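Local coordinates for protein CRISPR-associated endoribonuclease Cas2 (Streptococcus pyogenes serotype M1, PDB 4QR2) that probably acts as a magnesium-dependent nuclease in CRISPR adaptive immunity, working as a homodimer that joins a Cas1 homodimer, at residues 16-19 against 20-23; 41-44 against 45-49. All coordinates share one frame; numbering follows the deposited sequence.

Contact 1 (16-19 against 20-23)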
# COMPACT_ATOMS: atom_id res chain seq x y z
N GLY A 16 9.37 -14.71 -4.71
CA GLY A 16 8.65 -13.50 -4.40
C GLY A 16 9.23 -12.74 -3.24
O GLY A 16 9.42 -11.55 -3.31
N ARG A 17 9.70 -13.48 -2.22
CA ARG A 17 10.32 -12.81 -1.08
C ARG A 17 11.64 -12.18 -1.50
O ARG A 17 12.01 -11.12 -1.05
CB ARG A 17 10.46 -13.76 0.10
CG ARG A 17 9.14 -14.27 0.71
CD ARG A 17 9.27 -14.98 2.06
NE ARG A 17 10.11 -16.17 2.03
CZ ARG A 17 9.63 -17.36 1.69
NH1 ARG A 17 8.35 -17.53 1.43
NH2 ARG A 17 10.39 -18.40 1.72
N LYS A 18 12.36 -12.84 -2.40
CA LYS A 18 13.62 -12.29 -2.92
C LYS A 18 13.42 -11.01 -3.70
O LYS A 18 14.12 -10.03 -3.53
CB LYS A 18 14.35 -13.35 -3.81
CG LYS A 18 15.67 -12.85 -4.33
CD LYS A 18 16.51 -14.02 -4.85
CE LYS A 18 17.92 -13.61 -5.21
NZ LYS A 18 18.55 -14.56 -6.19
N ARG A 19 12.43 -11.02 -4.56
CA ARG A 19 12.07 -9.80 -5.25
C ARG A 19 11.71 -8.70 -4.29
O ARG A 19 12.17 -7.58 -4.47
CB ARG A 19 10.92 -10.04 -6.22
CG ARG A 19 11.34 -10.95 -7.38
CD ARG A 19 10.37 -10.95 -8.60
NE ARG A 19 9.01 -11.37 -8.36
CZ ARG A 19 8.60 -12.64 -8.25
NH1 ARG A 19 7.33 -12.89 -8.03
NH2 ARG A 19 9.46 -13.66 -8.29
N LEU A 20 10.95 -9.00 -3.25
CA LEU A 20 10.59 -7.97 -2.26
C LEU A 20 11.84 -7.46 -1.57
O LEU A 20 11.97 -6.25 -1.33
CB LEU A 20 9.57 -8.49 -1.23
CG LEU A 20 9.23 -7.56 -0.06
CD1 LEU A 20 8.63 -6.27 -0.59
CD2 LEU A 20 8.30 -8.22 0.95
N ARG A 21 12.81 -8.32 -1.27
CA ARG A 21 14.06 -7.81 -0.64
C ARG A 21 14.76 -6.83 -1.57
O ARG A 21 15.28 -5.81 -1.13
CB ARG A 21 15.01 -8.97 -0.35
CG ARG A 21 14.60 -9.88 0.83
CD ARG A 21 15.81 -10.74 1.35
NE ARG A 21 16.25 -11.73 0.36
CZ ARG A 21 15.67 -12.91 0.07
NH1 ARG A 21 16.19 -13.64 -0.88
NH2 ARG A 21 14.60 -13.34 0.66
N HIS A 22 14.75 -7.12 -2.88
CA HIS A 22 15.44 -6.24 -3.84
C HIS A 22 14.68 -4.96 -4.07
O HIS A 22 15.34 -3.88 -4.19
CB HIS A 22 15.59 -6.97 -5.17
CG HIS A 22 16.55 -8.10 -5.16
ND1 HIS A 22 16.61 -9.03 -6.18
CD2 HIS A 22 17.38 -8.56 -4.19
CE1 HIS A 22 17.50 -9.95 -5.88
NE2 HIS A 22 18.00 -9.69 -4.68
N VAL A 23 13.34 -5.05 -4.16
CA VAL A 23 12.47 -3.84 -4.16
C VAL A 23 12.73 -2.94 -2.97
O VAL A 23 12.98 -1.71 -3.08
CB VAL A 23 10.99 -4.19 -4.34
CG1 VAL A 23 10.11 -2.98 -4.11
CG2 VAL A 23 10.77 -4.70 -5.78
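Val-23 N donates to Arg-19 O over 2.8 Å, an almost straight bond (N-H...O 176°) and the shortest of four successive i to i+4 backbone bonds in helix 14-27, the first helix of the ferredoxin-like fold. Arg-21 N reaches Arg-17 O at 2.9 Å, while Leu-20 N to Gly-16 O and His-22 N to Lys-18 O complete the set. The charged ends of two arginines find their partners off this stretch: Arg-19 NE forms a salt bridge with Asp-64, and Arg-17 NH1 bonds to the carbonyl of Thr-11. Arg-19 bends at chi3 (-60°), which brings its guanidinium back along the helix until Gly-16 CA lies over one face, 3.7 Å above the guanidinium plane and offset toward its rim. Arg-21 folds back in the same way, with Lys-18 CA over one guanidinium face and NH1 3.5 Å from Lys-18 CB. The extended lysine chain leaves Lys-18 NZ 5.9 Å from Arg-21 NH1, so the like charges are not in contact. Leu-20 and Val-23 are buried and pack on Tyr-7 of strand 2-8, and Val-23 also meets Leu-55 and Ile-58 of helix 45-58. On the exposed side the His-22 ring sits with one face over Lys-18 O, and its CE1 is 3.7 Å from Lys-18 CE.

Contact 2 (41-44 against 45-49)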
# COMPACT_ATOMS: atom_id res chain seq x y z
N CYS A 41 8.52 7.56 -0.40
CA CYS A 41 9.78 7.93 -1.06
C CYS A 41 9.76 9.40 -1.40
O CYS A 41 8.73 9.97 -1.69
CB CYS A 41 10.07 7.11 -2.33
SG CYS A 41 10.31 5.38 -2.01
N SER A 42 10.86 10.08 -1.26
CA SER A 42 10.90 11.46 -1.64
C SER A 42 11.94 11.52 -2.76
O SER A 42 13.14 11.15 -2.57
CB SER A 42 11.33 12.33 -0.45
OG SER A 42 11.58 13.64 -0.87
N VAL A 43 11.49 11.90 -3.95
CA VAL A 43 12.33 11.77 -5.15
C VAL A 43 12.19 12.96 -6.04
O VAL A 43 11.12 13.54 -6.13
CB VAL A 43 12.01 10.50 -5.97
CG1 VAL A 43 12.51 9.27 -5.20
CG2 VAL A 43 10.58 10.40 -6.40
N THR A 44 13.27 13.24 -6.76
CA THR A 44 13.17 14.20 -7.87
C THR A 44 12.51 13.54 -9.07
O THR A 44 12.50 12.33 -9.19
CB THR A 44 14.54 14.70 -8.33
OG1 THR A 44 15.34 13.62 -8.75
CG2 THR A 44 15.30 15.44 -7.19
N PRO A 45 12.11 14.34 -10.04
CA PRO A 45 11.51 13.72 -11.24
C PRO A 45 12.46 12.77 -11.99
O PRO A 45 12.02 11.64 -12.39
CB PRO A 45 11.10 14.95 -12.10
CG PRO A 45 10.91 16.03 -11.07
CD PRO A 45 11.89 15.80 -9.99
N ALA A 46 13.72 13.18 -12.10
CA ALA A 46 14.82 12.31 -12.66
C ALA A 46 15.04 11.03 -11.85
O ALA A 46 15.15 9.96 -12.43
CB ALA A 46 16.12 13.10 -12.76
N GLU A 47 15.04 11.14 -10.51
CA GLU A 47 15.17 9.95 -9.68
C GLU A 47 13.97 9.02 -9.90
O GLU A 47 14.13 7.79 -9.94
CB GLU A 47 15.31 10.29 -8.18
CG GLU A 47 16.69 10.83 -7.86
CD GLU A 47 16.78 11.42 -6.46
OE1 GLU A 47 15.75 11.79 -5.89
OE2 GLU A 47 17.93 11.59 -5.98
N PHE A 48 12.79 9.60 -10.06
CA PHE A 48 11.59 8.77 -10.23
C PHE A 48 11.67 7.97 -11.50
O PHE A 48 11.37 6.75 -11.49
CB PHE A 48 10.38 9.66 -10.15
CG PHE A 48 9.04 8.94 -10.12
CD1 PHE A 48 8.87 7.76 -9.47
CD2 PHE A 48 7.94 9.52 -10.78
CE1 PHE A 48 7.59 7.18 -9.44
CE2 PHE A 48 6.69 8.94 -10.75
CZ PHE A 48 6.56 7.71 -10.11
N VAL A 49 12.14 8.62 -12.58
CA VAL A 49 12.33 7.91 -13.87
C VAL A 49 13.30 6.74 -13.66
O VAL A 49 13.06 5.61 -14.10
CB VAL A 49 12.84 8.79 -15.02
CG1 VAL A 49 13.04 7.93 -16.27
CG2 VAL A 49 11.85 9.90 -15.34
O HOH W 1 15.55 10.63 -2.76
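A capping box starts helix 45-58, with Thr-44 as N-cap and Glu-47 as its partner three residues on. Glu-47 N donates to Thr-44 OG1 at 3.1 Å, and in return Thr-44 N donates to Glu-47 OE1 at 3.0 Å, a nearly straight bond (171°) that meets the carboxylate oxygen on its anti side, 31° out of plane. The threonine hydroxyl lies between its own backbone N and carbonyl carbon (chi1 60°), which turns OG1 to the first turn of the helix and sets it 3.2 Å from Glu-47 CG. The next bond is of the ordinary helical kind, Phe-48 N to Thr-44 O at 2.9 Å. A water donates to Ser-42 O at a short 2.5 Å and only weakly to Glu-47 OE1, a loose bridge at most. On the buried side, Val-43 CG2 packs 3.8 Å from Phe-48 CB. Val-43 and Thr-44 form the short connection between strand 38-42 and helix 45-58. Val-43 and Phe-48 both rest on Val-3 of strand 2-8; the Phe-48 ring meets Phe-68 of strand 65-71 edge-to-face, and its side chain also packs on Glu-80 of the second subunit.

Contact 1 lies within helix 14-27 and contact 2 spans the entry to helix 45-58, the two helices that pack on one face of the antiparallel sheet. The centres of the two contacts are 21 Å apart, on opposite sides of the chain's centre, and their nearest atoms stay about 8 Å apart without touching. In sequence they follow one another, with strand 31-35 and most of strand 38-42 between them. Both pack against strand 2-8, toward its opposite ends. That strand ends in Asp-8, the predicted catalytic magnesium ligand, whose side chain is about 9 Å from that of Leu-20, whereas contact 2 lies away from that site.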